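Local coordinates for D,D-dipeptidase/D,D-carboxypeptidase (Enterococcus faecalis, PDB 4MUQ), which acts as a zinc-dependent D,D-dipeptidase in vancomycin resistance, and probably also as a D,D-carboxypeptidase, at residues Y216-P219 with K224-I227; L116-K121 with D133-E138; M180-F185 with Y203-A208; G16-V21 with E188-F193; N53-I58 with D137-A142. One frame throughout, in Å; residues are numbered along the deposited sequence.

Contact 1. Residues Y216-P219 with K224-I227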
# COMPACT_ATOMS: atom_id res chain seq x y z
N TYR A 216 -8.67 -15.01 1.74
CA TYR A 216 -9.10 -15.34 3.09
C TYR A 216 -8.07 -14.97 4.14
O TYR A 216 -6.88 -14.79 3.83
CB TYR A 216 -9.53 -16.82 3.21
CG TYR A 216 -8.46 -17.85 2.92
CD1 TYR A 216 -7.76 -18.47 3.96
CD2 TYR A 216 -8.15 -18.22 1.62
CE1 TYR A 216 -6.80 -19.42 3.70
CE2 TYR A 216 -7.19 -19.17 1.35
CZ TYR A 216 -6.51 -19.77 2.39
OH TYR A 216 -5.55 -20.72 2.13
N TYR A 217 -8.54 -14.84 5.37
CA TYR A 217 -7.71 -14.48 6.50
C TYR A 217 -7.37 -15.72 7.32
O TYR A 217 -8.21 -16.61 7.48
CB TYR A 217 -8.46 -13.47 7.37
CG TYR A 217 -7.80 -13.18 8.70
CD1 TYR A 217 -6.70 -12.32 8.78
CD2 TYR A 217 -8.28 -13.74 9.87
CE1 TYR A 217 -6.11 -12.05 9.99
CE2 TYR A 217 -7.69 -13.47 11.08
CZ TYR A 217 -6.60 -12.63 11.13
OH TYR A 217 -6.01 -12.36 12.35
N VAL A 218 -6.14 -15.76 7.83
CA VAL A 218 -5.69 -16.82 8.72
C VAL A 218 -5.06 -16.17 9.94
O VAL A 218 -4.06 -15.47 9.83
CB VAL A 218 -4.62 -17.71 8.03
CG1 VAL A 218 -4.14 -18.79 8.99
CG2 VAL A 218 -5.18 -18.34 6.76
N PRO A 219 -5.65 -16.38 11.13
CA PRO A 219 -5.04 -15.79 12.33
C PRO A 219 -3.69 -16.42 12.66
O PRO A 219 -3.51 -17.63 12.51
CB PRO A 219 -6.06 -16.14 13.43
CG PRO A 219 -6.73 -17.40 12.94
CD PRO A 219 -6.82 -17.21 11.45
N LYS A 224 4.15 -21.31 15.12
CA LYS A 224 4.04 -21.57 13.69
C LYS A 224 2.58 -21.61 13.25
O LYS A 224 1.74 -22.27 13.87
CB LYS A 224 4.71 -22.90 13.33
CG LYS A 224 6.22 -22.81 13.16
CD LYS A 224 6.87 -24.18 13.22
CE LYS A 224 8.38 -24.07 13.10
NZ LYS A 224 8.99 -23.33 14.25
N THR A 225 2.29 -20.91 12.16
CA THR A 225 0.96 -20.90 11.58
C THR A 225 0.99 -21.79 10.35
O THR A 225 1.91 -21.69 9.53
CB THR A 225 0.54 -19.46 11.20
OG1 THR A 225 0.49 -18.66 12.38
CG2 THR A 225 -0.83 -19.44 10.54
N LEU A 226 0.00 -22.67 10.22
CA LEU A 226 -0.04 -23.57 9.08
C LEU A 226 -1.14 -23.17 8.10
O LEU A 226 -2.30 -23.00 8.48
CB LEU A 226 -0.25 -25.00 9.56
CG LEU A 226 0.83 -25.46 10.53
CD1 LEU A 226 0.46 -26.82 11.12
CD2 LEU A 226 2.17 -25.54 9.83
N ILE A 227 -0.75 -23.03 6.84
CA ILE A 227 -1.66 -22.64 5.77
C ILE A 227 -1.55 -23.69 4.67
O ILE A 227 -0.45 -24.16 4.37
CB ILE A 227 -1.27 -21.26 5.20
CG1 ILE A 227 -1.46 -20.18 6.27
CG2 ILE A 227 -2.10 -20.92 3.97
CD1 ILE A 227 -1.09 -18.78 5.80

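Contact 2. Residues L116-K121 with D133-E138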
# COMPACT_ATOMS: atom_id res chain seq x y z
N LEU A 116 2.84 11.55 -5.40
CA LEU A 116 2.90 12.00 -6.78
C LEU A 116 2.49 13.47 -6.89
O LEU A 116 1.70 13.97 -6.08
CB LEU A 116 1.96 11.16 -7.65
CG LEU A 116 2.24 9.66 -7.65
CD1 LEU A 116 1.15 8.94 -8.40
CD2 LEU A 116 3.60 9.38 -8.28
N GLY A 117 3.01 14.16 -7.90
CA GLY A 117 2.63 15.54 -8.11
C GLY A 117 2.59 15.91 -9.57
O GLY A 117 3.20 15.25 -10.42
N LEU A 118 1.85 16.98 -9.85
CA LEU A 118 1.86 17.62 -11.16
C LEU A 118 3.27 18.09 -11.49
O LEU A 118 3.96 18.64 -10.62
CB LEU A 118 0.92 18.82 -11.16
CG LEU A 118 -0.47 18.61 -11.75
CD1 LEU A 118 -1.30 19.88 -11.66
CD2 LEU A 118 -0.35 18.17 -13.19
N ASN A 119 3.71 17.87 -12.72
CA ASN A 119 5.03 18.33 -13.11
C ASN A 119 5.05 19.83 -13.30
O ASN A 119 4.63 20.35 -14.34
CB ASN A 119 5.51 17.63 -14.38
CG ASN A 119 6.98 17.89 -14.69
OD1 ASN A 119 7.49 18.99 -14.48
ND2 ASN A 119 7.66 16.88 -15.21
N LYS A 120 5.53 20.53 -12.28
CA LYS A 120 5.77 21.96 -12.36
C LYS A 120 7.11 22.23 -11.69
O LYS A 120 7.53 21.47 -10.82
CB LYS A 120 4.64 22.72 -11.67
CG LYS A 120 4.47 22.37 -10.21
CD LYS A 120 3.23 23.04 -9.63
CE LYS A 120 1.97 22.55 -10.33
NZ LYS A 120 0.73 23.07 -9.67
N LYS A 121 7.78 23.30 -12.09
CA LYS A 121 9.14 23.55 -11.62
C LYS A 121 9.28 23.75 -10.11
O LYS A 121 10.35 23.51 -9.54
CB LYS A 121 9.80 24.69 -12.39
CG LYS A 121 10.70 24.21 -13.52
CD LYS A 121 11.29 25.38 -14.29
CE LYS A 121 10.24 26.00 -15.19
NZ LYS A 121 10.61 27.39 -15.59
N ASP A 133 -8.55 16.48 -11.14
CA ASP A 133 -8.82 16.79 -12.54
C ASP A 133 -7.69 16.30 -13.42
O ASP A 133 -6.60 16.01 -12.93
CB ASP A 133 -8.93 18.30 -12.73
CG ASP A 133 -10.04 18.90 -11.94
OD1 ASP A 133 -11.19 18.56 -12.24
OD2 ASP A 133 -9.75 19.69 -11.01
N GLY A 134 -7.96 16.22 -14.72
CA GLY A 134 -6.92 15.96 -15.70
C GLY A 134 -6.16 14.67 -15.49
O GLY A 134 -6.71 13.68 -14.99
N ILE A 135 -4.89 14.69 -15.87
CA ILE A 135 -4.05 13.50 -15.87
C ILE A 135 -3.89 12.88 -14.49
O ILE A 135 -3.83 11.66 -14.36
CB ILE A 135 -2.66 13.80 -16.53
CG1 ILE A 135 -1.90 12.50 -16.79
CG2 ILE A 135 -1.84 14.77 -15.68
CD1 ILE A 135 -2.60 11.59 -17.79
N CYS A 136 -3.83 13.72 -13.45
CA CYS A 136 -3.68 13.20 -12.09
C CYS A 136 -4.89 12.39 -11.68
O CYS A 136 -4.77 11.37 -11.01
CB CYS A 136 -3.44 14.33 -11.09
SG CYS A 136 -1.90 15.21 -11.34
N ASP A 137 -6.07 12.84 -12.10
CA ASP A 137 -7.29 12.10 -11.79
C ASP A 137 -7.43 10.85 -12.66
O ASP A 137 -8.01 9.85 -12.22
CB ASP A 137 -8.54 12.96 -11.92
CG ASP A 137 -9.66 12.46 -11.05
OD1 ASP A 137 -9.41 12.19 -9.85
OD2 ASP A 137 -10.79 12.30 -11.56
N GLU A 138 -6.89 10.89 -13.87
CA GLU A 138 -6.80 9.68 -14.69
C GLU A 138 -5.96 8.63 -13.98
O GLU A 138 -6.33 7.45 -13.94
CB GLU A 138 -6.20 9.98 -16.06
CG GLU A 138 -7.13 10.70 -17.02
CD GLU A 138 -6.62 10.68 -18.45
OE1 GLU A 138 -6.50 11.76 -19.06
OE2 GLU A 138 -6.34 9.57 -18.97

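Contact 3. Residues M180-F185 with Y203-A208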
# COMPACT_ATOMS: atom_id res chain seq x y z
N MET A 180 -11.28 -2.68 -2.36
CA MET A 180 -11.36 -1.47 -1.54
C MET A 180 -12.09 -0.35 -2.27
O MET A 180 -12.91 0.35 -1.68
CB MET A 180 -9.97 -1.02 -1.13
CG MET A 180 -9.31 -1.99 -0.16
SD MET A 180 -7.57 -1.66 0.12
CE MET A 180 -7.64 0.02 0.74
N GLN A 181 -11.82 -0.21 -3.57
CA GLN A 181 -12.48 0.81 -4.37
C GLN A 181 -13.98 0.55 -4.44
O GLN A 181 -14.78 1.47 -4.24
CB GLN A 181 -11.89 0.85 -5.78
CG GLN A 181 -12.58 1.89 -6.69
CD GLN A 181 -12.28 1.68 -8.16
OE1 GLN A 181 -12.45 0.59 -8.69
NE2 GLN A 181 -11.83 2.74 -8.82
N GLU A 182 -14.36 -0.69 -4.71
CA GLU A 182 -15.77 -1.06 -4.83
C GLU A 182 -16.56 -0.79 -3.55
O GLU A 182 -17.74 -0.44 -3.60
CB GLU A 182 -15.92 -2.53 -5.21
CG GLU A 182 -15.40 -2.90 -6.60
CD GLU A 182 -15.30 -4.40 -6.81
OE1 GLU A 182 -15.55 -5.16 -5.84
OE2 GLU A 182 -14.96 -4.83 -7.93
N ASN A 183 -15.90 -0.96 -2.40
CA ASN A 183 -16.57 -0.81 -1.11
C ASN A 183 -16.36 0.54 -0.43
O ASN A 183 -16.93 0.79 0.64
CB ASN A 183 -16.12 -1.92 -0.16
CG ASN A 183 -16.74 -3.25 -0.50
OD1 ASN A 183 -17.90 -3.51 -0.18
ND2 ASN A 183 -15.98 -4.10 -1.18
N GLY A 184 -15.54 1.39 -1.05
CA GLY A 184 -15.15 2.67 -0.47
C GLY A 184 -14.33 2.53 0.81
O GLY A 184 -14.49 3.32 1.74
N PHE A 185 -13.45 1.53 0.85
CA PHE A 185 -12.71 1.21 2.07
C PHE A 185 -11.37 1.90 2.15
O PHE A 185 -10.61 1.91 1.17
CB PHE A 185 -12.39 -0.29 2.12
CG PHE A 185 -13.55 -1.17 2.49
CD1 PHE A 185 -14.65 -0.68 3.18
CD2 PHE A 185 -13.52 -2.52 2.15
CE1 PHE A 185 -15.70 -1.52 3.53
CE2 PHE A 185 -14.56 -3.37 2.50
CZ PHE A 185 -15.65 -2.87 3.18
N TYR A 203 -13.47 -15.25 0.55
CA TYR A 203 -14.02 -14.17 -0.27
C TYR A 203 -13.77 -14.50 -1.74
O TYR A 203 -12.66 -14.90 -2.10
CB TYR A 203 -13.37 -12.83 0.09
CG TYR A 203 -13.92 -11.66 -0.71
CD1 TYR A 203 -15.03 -10.95 -0.26
CD2 TYR A 203 -13.35 -11.28 -1.92
CE1 TYR A 203 -15.55 -9.89 -0.98
CE2 TYR A 203 -13.87 -10.22 -2.65
CZ TYR A 203 -14.95 -9.53 -2.18
OH TYR A 203 -15.46 -8.48 -2.91
N LEU A 204 -14.78 -14.31 -2.58
CA LEU A 204 -14.64 -14.58 -4.01
C LEU A 204 -14.59 -13.28 -4.82
O LEU A 204 -15.53 -12.49 -4.79
CB LEU A 204 -15.80 -15.46 -4.51
CG LEU A 204 -15.79 -15.70 -6.02
CD1 LEU A 204 -14.54 -16.44 -6.43
CD2 LEU A 204 -17.03 -16.47 -6.45
N PHE A 205 -13.49 -13.08 -5.54
CA PHE A 205 -13.38 -11.96 -6.47
C PHE A 205 -13.41 -12.49 -7.90
O PHE A 205 -12.58 -13.32 -8.29
CB PHE A 205 -12.08 -11.16 -6.21
CG PHE A 205 -11.90 -9.97 -7.13
CD1 PHE A 205 -12.38 -8.72 -6.76
CD2 PHE A 205 -11.28 -10.10 -8.36
CE1 PHE A 205 -12.23 -7.62 -7.59
CE2 PHE A 205 -11.12 -9.02 -9.21
CZ PHE A 205 -11.60 -7.77 -8.82
N GLU A 206 -14.37 -12.01 -8.68
CA GLU A 206 -14.47 -12.45 -10.06
C GLU A 206 -14.94 -11.34 -10.98
O GLU A 206 -15.83 -10.56 -10.63
CB GLU A 206 -15.42 -13.66 -10.17
CG GLU A 206 -16.85 -13.36 -9.77
CD GLU A 206 -17.72 -14.60 -9.75
OE1 GLU A 206 -17.29 -15.65 -10.29
OE2 GLU A 206 -18.83 -14.53 -9.18
N GLN A 207 -14.32 -11.26 -12.15
CA GLN A 207 -14.86 -10.45 -13.24
C GLN A 207 -14.55 -11.04 -14.61
O GLN A 207 -13.43 -11.51 -14.86
CB GLN A 207 -14.41 -8.99 -13.16
CG GLN A 207 -12.90 -8.77 -13.17
CD GLN A 207 -12.53 -7.30 -13.32
OE1 GLN A 207 -11.56 -6.96 -13.99
NE2 GLN A 207 -13.30 -6.42 -12.68
N ALA A 208 -15.56 -11.03 -15.47
CA ALA A 208 -15.46 -11.39 -16.89
C ALA A 208 -14.51 -12.53 -17.22
O ALA A 208 -14.41 -13.51 -16.48
CB ALA A 208 -15.12 -10.17 -17.72
O HOH W 1 -17.09 -6.58 -2.00

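Contact 4. Residues G16-V21 with E188-F193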
# COMPACT_ATOMS: atom_id res chain seq x y z
N GLY A 16 4.89 -8.02 4.03
CA GLY A 16 3.95 -8.25 2.93
C GLY A 16 3.26 -7.02 2.36
O GLY A 16 3.35 -5.92 2.92
N ASN A 17 2.54 -7.23 1.26
CA ASN A 17 1.86 -6.13 0.56
C ASN A 17 0.71 -5.50 1.32
O ASN A 17 0.30 -4.38 1.02
CB ASN A 17 1.28 -6.58 -0.79
CG ASN A 17 2.33 -6.89 -1.83
OD1 ASN A 17 3.48 -6.47 -1.72
ND2 ASN A 17 1.92 -7.59 -2.88
N LEU A 18 0.16 -6.24 2.29
CA LEU A 18 -1.05 -5.79 2.98
C LEU A 18 -0.83 -5.31 4.41
O LEU A 18 -1.78 -5.22 5.19
CB LEU A 18 -2.12 -6.88 2.93
CG LEU A 18 -2.77 -7.06 1.56
CD1 LEU A 18 -3.48 -8.39 1.46
CD2 LEU A 18 -3.76 -5.92 1.33
N LEU A 19 0.41 -4.96 4.76
CA LEU A 19 0.66 -4.43 6.09
C LEU A 19 -0.18 -3.19 6.36
O LEU A 19 -0.15 -2.23 5.57
CB LEU A 19 2.13 -4.03 6.25
CG LEU A 19 3.14 -5.15 6.09
CD1 LEU A 19 4.54 -4.58 6.18
CD2 LEU A 19 2.92 -6.26 7.14
N LEU A 20 -0.87 -3.18 7.49
CA LEU A 20 -1.49 -1.95 7.95
C LEU A 20 -0.52 -1.21 8.87
O LEU A 20 -0.23 -1.67 9.98
CB LEU A 20 -2.79 -2.25 8.70
CG LEU A 20 -3.50 -1.02 9.27
CD1 LEU A 20 -3.85 -0.02 8.17
CD2 LEU A 20 -4.75 -1.44 10.01
N VAL A 21 0.02 -0.09 8.40
CA VAL A 21 1.01 0.69 9.14
C VAL A 21 0.38 2.04 9.44
O VAL A 21 0.02 2.79 8.52
CB VAL A 21 2.29 0.91 8.32
CG1 VAL A 21 3.30 1.74 9.11
CG2 VAL A 21 2.89 -0.43 7.92
N GLU A 188 -7.54 0.54 6.69
CA GLU A 188 -8.03 0.15 8.02
C GLU A 188 -9.31 -0.69 7.91
O GLU A 188 -9.43 -1.75 8.53
CB GLU A 188 -8.31 1.38 8.88
CG GLU A 188 -7.06 2.05 9.48
CD GLU A 188 -6.26 2.90 8.49
OE1 GLU A 188 -6.74 3.17 7.37
OE2 GLU A 188 -5.12 3.29 8.86
N GLU A 189 -10.26 -0.19 7.13
CA GLU A 189 -11.52 -0.90 6.96
C GLU A 189 -11.33 -2.25 6.28
O GLU A 189 -11.93 -3.23 6.70
CB GLU A 189 -12.51 -0.03 6.19
CG GLU A 189 -13.08 1.11 7.01
CD GLU A 189 -13.70 2.19 6.15
OE1 GLU A 189 -12.93 2.86 5.43
OE2 GLU A 189 -14.94 2.36 6.19
N TYR A 190 -10.49 -2.29 5.25
CA TYR A 190 -10.24 -3.54 4.53
C TYR A 190 -9.59 -4.58 5.45
O TYR A 190 -9.90 -5.77 5.38
CB TYR A 190 -9.38 -3.30 3.29
CG TYR A 190 -9.24 -4.53 2.42
CD1 TYR A 190 -10.35 -5.12 1.84
CD2 TYR A 190 -7.99 -5.11 2.19
CE1 TYR A 190 -10.23 -6.26 1.05
CE2 TYR A 190 -7.86 -6.25 1.39
CZ TYR A 190 -8.99 -6.81 0.83
OH TYR A 190 -8.90 -7.93 0.03
N THR A 191 -8.69 -4.12 6.31
CA THR A 191 -7.99 -5.02 7.22
C THR A 191 -8.98 -5.72 8.16
O THR A 191 -8.87 -6.93 8.43
CB THR A 191 -6.90 -4.25 8.00
OG1 THR A 191 -6.00 -3.64 7.07
CG2 THR A 191 -6.08 -5.16 8.89
N GLN A 192 -9.96 -4.97 8.66
CA GLN A 192 -11.03 -5.57 9.45
C GLN A 192 -11.98 -6.44 8.61
O GLN A 192 -12.31 -7.56 8.99
CB GLN A 192 -11.82 -4.51 10.22
CG GLN A 192 -12.97 -5.07 11.06
CD GLN A 192 -12.49 -5.95 12.20
OE1 GLN A 192 -11.55 -5.59 12.93
NE2 GLN A 192 -13.13 -7.10 12.36
N PHE A 193 -12.37 -5.92 7.45
CA PHE A 193 -13.34 -6.57 6.58
C PHE A 193 -12.94 -8.00 6.24
O PHE A 193 -13.74 -8.93 6.36
CB PHE A 193 -13.46 -5.75 5.29
CG PHE A 193 -14.23 -6.42 4.18
CD1 PHE A 193 -15.61 -6.36 4.13
CD2 PHE A 193 -13.56 -7.04 3.13
CE1 PHE A 193 -16.31 -6.96 3.09
CE2 PHE A 193 -14.24 -7.63 2.09
CZ PHE A 193 -15.62 -7.59 2.07
O HOH W 2 -4.56 -5.18 5.30

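Contact 5. Residues N53-I58 with D137-A142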
# COMPACT_ATOMS: atom_id res chain seq x y z
N ASN A 53 7.39 -1.38 -11.12
CA ASN A 53 6.90 -1.89 -12.39
C ASN A 53 5.43 -1.57 -12.62
O ASN A 53 5.04 -1.20 -13.72
CB ASN A 53 7.19 -3.39 -12.51
CG ASN A 53 8.67 -3.68 -12.65
OD1 ASN A 53 9.45 -2.80 -13.03
ND2 ASN A 53 9.07 -4.91 -12.33
N VAL A 54 4.62 -1.69 -11.57
CA VAL A 54 3.20 -1.39 -11.68
C VAL A 54 2.98 0.10 -11.98
O VAL A 54 2.13 0.46 -12.81
CB VAL A 54 2.46 -1.82 -10.40
CG1 VAL A 54 1.08 -1.20 -10.34
CG2 VAL A 54 2.36 -3.34 -10.33
N LEU A 55 3.76 0.95 -11.32
CA LEU A 55 3.65 2.39 -11.54
C LEU A 55 3.90 2.69 -13.01
O LEU A 55 3.15 3.45 -13.62
CB LEU A 55 4.65 3.13 -10.66
CG LEU A 55 4.37 4.62 -10.47
CD1 LEU A 55 3.06 4.80 -9.71
CD2 LEU A 55 5.53 5.29 -9.73
N GLN A 56 4.93 2.09 -13.59
CA GLN A 56 5.21 2.29 -15.01
C GLN A 56 4.04 1.84 -15.88
O GLN A 56 3.70 2.52 -16.86
CB GLN A 56 6.49 1.57 -15.43
CG GLN A 56 7.76 2.20 -14.87
CD GLN A 56 7.98 3.62 -15.36
OE1 GLN A 56 7.59 3.98 -16.47
NE2 GLN A 56 8.60 4.45 -14.52
N LEU A 57 3.41 0.72 -15.54
CA LEU A 57 2.24 0.26 -16.29
C LEU A 57 1.10 1.28 -16.26
O LEU A 57 0.45 1.52 -17.27
CB LEU A 57 1.75 -1.10 -15.75
CG LEU A 57 2.63 -2.32 -15.98
CD1 LEU A 57 2.03 -3.53 -15.29
CD2 LEU A 57 2.79 -2.61 -17.47
N ILE A 58 0.86 1.89 -15.10
CA ILE A 58 -0.21 2.88 -15.01
C ILE A 58 0.12 4.12 -15.84
O ILE A 58 -0.74 4.63 -16.56
CB ILE A 58 -0.52 3.29 -13.56
CG1 ILE A 58 -0.87 2.07 -12.71
CG2 ILE A 58 -1.68 4.25 -13.52
CD1 ILE A 58 -0.88 2.35 -11.21
N ASP A 137 -6.07 12.84 -12.10
CA ASP A 137 -7.29 12.10 -11.79
C ASP A 137 -7.43 10.85 -12.66
O ASP A 137 -8.01 9.85 -12.22
CB ASP A 137 -8.54 12.96 -11.92
CG ASP A 137 -9.66 12.46 -11.05
OD1 ASP A 137 -9.41 12.19 -9.85
OD2 ASP A 137 -10.79 12.30 -11.56
N GLU A 138 -6.89 10.89 -13.87
CA GLU A 138 -6.80 9.68 -14.69
C GLU A 138 -5.96 8.63 -13.98
O GLU A 138 -6.33 7.45 -13.94
CB GLU A 138 -6.20 9.98 -16.06
CG GLU A 138 -7.13 10.70 -17.02
CD GLU A 138 -6.62 10.68 -18.45
OE1 GLU A 138 -6.50 11.76 -19.06
OE2 GLU A 138 -6.34 9.57 -18.97
N PHE A 139 -4.84 9.04 -13.39
CA PHE A 139 -4.05 8.13 -12.59
C PHE A 139 -4.88 7.57 -11.43
O PHE A 139 -4.90 6.35 -11.18
CB PHE A 139 -2.79 8.80 -12.03
CG PHE A 139 -1.96 7.87 -11.18
CD1 PHE A 139 -0.92 7.14 -11.73
CD2 PHE A 139 -2.25 7.71 -9.83
CE1 PHE A 139 -0.18 6.26 -10.96
CE2 PHE A 139 -1.53 6.81 -9.05
CZ PHE A 139 -0.48 6.10 -9.62
N ARG A 140 -5.52 8.47 -10.70
CA ARG A 140 -6.24 8.10 -9.49
C ARG A 140 -7.35 7.11 -9.81
O ARG A 140 -7.56 6.15 -9.06
CB ARG A 140 -6.79 9.36 -8.81
CG ARG A 140 -7.55 9.11 -7.53
CD ARG A 140 -8.13 10.42 -7.02
NE ARG A 140 -7.13 11.29 -6.40
CZ ARG A 140 -6.64 12.40 -6.96
NH1 ARG A 140 -7.03 12.77 -8.17
NH2 ARG A 140 -5.76 13.14 -6.31
N ARG A 141 -8.02 7.30 -10.93
CA ARG A 141 -9.12 6.41 -11.32
C ARG A 141 -8.64 5.06 -11.87
O ARG A 141 -9.32 4.05 -11.75
CB ARG A 141 -10.06 7.12 -12.30
CG ARG A 141 -10.81 8.31 -11.67
CD ARG A 141 -11.79 8.95 -12.64
NE ARG A 141 -12.73 9.84 -11.97
CZ ARG A 141 -13.93 10.17 -12.46
NH1 ARG A 141 -14.33 9.68 -13.63
NH2 ARG A 141 -14.72 10.99 -11.78
N ALA A 142 -7.45 5.05 -12.47
CA ALA A 142 -6.87 3.80 -12.99
C ALA A 142 -6.18 2.96 -11.90
O ALA A 142 -6.12 1.73 -11.99
CB ALA A 142 -5.89 4.09 -14.10

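Contact 1. Residues Y216-P219 with K224-I227
Val218 overlaps two residues of the facing strand at once. Its CG1 methyl meets the methyl of Thr225, CG1 to CG2, at 3.7 Å, and leans on Ile227 as well, where CG1 of each residue comes within 4.1 Å of the other. The isoleucine is straddled, because Val218 CG2 lies at a similar distance, 4.2 Å, from the same Ile227 CG1. On Val218 the CG1 branch stands opposite the backbone N (chi1 179°), which leaves both methyls spread across the interface like a fork. Two residues earlier, Tyr216 reaches the other branch of Ile227 with the end of its ring, OH to CG2 at 3.9 Å; its chi1 of 62° folds the ring over its own backbone. At the opposite end, Pro219 contributes its carbonyl rather than its ring, with O lying 3.8 Å from Thr225 CG2. The threonine thus presents its methyl to the neighbour, while its OG1 is bonded to the backbone N of Lys221 in the connecting loop.

Everything between the two segments is van der Waals packing. Their segment axes approach to 8.3 Å at 151°, and each strand finds its backbone partners in a different sheet: Tyr216 and Val218 pair with Val247 and Phe245, whereas Thr225 and Ile227 pair with Leu8 and Ile6. Phe245 and Val247 also touch Thr225 and Ile227, widening the apolar layer. Consecutive strands that turn from one sheet into another and meet through side chains are the mark of a beta-arch, here joining two antiparallel sheets face to face.

Contact 2. Residues L116-K121 with D133-E138
Cys136 SG is held against two carbons of one leucine, Leu118 CG at 3.7 Å and Leu118 CD2 at 3.8 Å. The sulfur therefore rests on the fork of the side chain rather than on a single methyl; Leu118 CD1 points away from it. This is helix-on-sheet packing within the Hedgehog/DD-peptidase fold: Leu118 closes strand 113-118, and Cys136 lies in the first turn of helix 134-142.

The sulfur gets there through a chi1 of -65°, which sets it opposite the carbonyl carbon and beside the backbone N. Leu118 is less relaxed, with a chi1 of -99° that lies well off the staggered positions and carries its fork toward the helix. The contact is small and apolar, and neighbours add to it. Phe130 also touches Cys136, and Ile135 continues the layer onto Ile68 of the adjoining strand and Ile62 of helix 49-62. Beyond the strand the chain turns polar: Lys120 NZ forms a salt bridge with Asp129, and Asn119 ND2 bonds to the carbonyl of Asn66.

The same strand supplies a zinc ligand, Asp115, whose side chain is about 12 Å from that of Cys136, a distance consistent with packing in a layer around the site and not in it. In the helix, Glu138 N bonds to Gly134 O at 3.0 Å. Leu118 CD2, one of the two carbons at the sulfur, also approaches Ile135 CG2, more distantly, at 4.5 Å.

Contact 3. Residues M180-F185 with Y203-A208
Glu182 brings its carboxylate up to Phe205, where OE2 lies 3.9 Å from ring atom CE1. The carboxylate and ring planes are only 14° apart, although the two side chains run at a slant to each other. An extended glutamate chain reaches from helix 176-183 to strand 203-205. Beside it a water makes the second link, accepting from Asn183 ND2 at 2.8 Å and bonded to Tyr203 OH at 2.7 Å. It sits at the edge of the tyrosine ring, in its plane. The same ND2 also bonds to the carbonyl of Ile179, which fixes the amide against its own helix.

The helix ends here in a Schellman motif: Gly184 adopts positive phi, Phe185 N bonds back to Met180 O at 2.8 Å, and Gly184 N reaches Gln181 O at 3.3 Å. This reversal lays the Phe185 ring under Asn183, whose CB lies over the ring centre, 3.3 Å above its plane.

Farther out, Phe205 is packed by Ile179 and Lys178 of the same helix, and its ring meets that of Tyr174 with planes at about 85°. Tyr203 in turn makes an edge-to-face contact with Tyr197, while its strand is paired through the backbone with Ile215.

Contact 4. Residues G16-V21 with E188-F193
Leu20 touches helix 187-194 from CB out to both methyls. Its CB is already 3.9 Å from Thr191 OG1, and beyond CG the two methyls part. CD2 stays with the threonine, also 3.9 Å from OG1 and close to its CB and CG2. CD1 turns to Glu188, touching OE2 at 3.6 Å and the carboxylate carbon CD at 3.8 Å. Leucine and glutamate stand nearly at right angles, and the bend at chi2 of Glu188 (77°) brings its chain back beside the methyl. The charged end has polar partners too: OE1 forms a salt bridge with Arg151 and OE2 bonds to Asn22.

Two residues earlier, Leu18 CD2 lies at the edge of the Tyr190 ring, 4.1 Å from CE2. Between these two contacts a water donates to Leu18 O and to Thr191 OG1, each at 2.8 Å. That hydroxyl also bonds to the carbonyl of Leu187, so it serves its own helix and the bridge together.

A type I turn from Gly16 to Leu19 shapes the loop, and Arg170 NH2 bonds to the carbonyls of Asn17 and Leu19. Leu18 N bonds to Ser238 OG of strand 234-239. Tyr190 meanwhile packs on Ile179 and Met180 of helix 176-183, while Glu188 touches Thr160 of helix 157-160; the loop thus lies between the C-terminal sheet and this helical cluster.

Contact 5. Residues N53-I58 with D137-A142
This is a buried helix-helix contact in the Hedgehog/DD-peptidase fold, in which helices 49-62 and 134-142 pack together beside the sheet that carries two of the zinc ligands, Asp115 and His168. Their segment axes approach to 11.2 Å at 122°, a separation bridged largely by Phe139, Leu55 and Ile58. Phe139, with its ring carbon CG opposite the backbone N, reaches across from the second helix. Leu55 meets it at the ring edge, CD1 to CE1 at 3.8 Å. Ile58 presses in from another direction with its CG2 branch, 3.5 Å from CD1 and 3.6 Å from CE1 of the phenylalanine, and the isoleucine's own CD1 reaches round toward CE1 and CZ. Both aliphatic chains stand roughly at right angles to the aromatic one. Ala142, about a turn further on, adds a lighter touch, its CB 4.3 Å from Ile58 CG2.

On the sheet side the ring makes an edge-to-face contact with Phe169 of strand 168-171, the residue after His168. The CB of Arg140 points away from the first helix, and its guanidinium ties its own helix to the surroundings: NE bonds to Gln150 of strand 148-150, and NH2 to the loop carbonyls of Phe130 and Pro166. Within the helix, Arg140 NH1 forms a salt bridge with Asp137 OD1 at 3.0 Å. The N-H meets the anti lone pair of that oxygen at 147°, with the oxygen 15° out of the guanidinium plane.

Contacts 2 and 5 share helix 134-142, with centres 12 Å apart, and touch where Leu116 CD1 packs on Phe139 CE2 at 3.5 Å; both pack the outer side of the zinc-binding part of the chain. Contact 1 lies on the opposite side of the chain's centre, 41 Å from contact 2 between centres. Contacts 3 and 4 lie between and link the zinc-binding part to the C-terminal sheet: they use the consecutive helices 176-183 and 187-194, their centres lie 15 Å apart, and their segments alternate along the chain. Contact 4, joining residues 16-21 to 188-193, encloses contacts 2 and 5 in sequence. One strand each of contacts 3 and 1, 203-205 and 213-219, are neighbours in the C-terminal sheet.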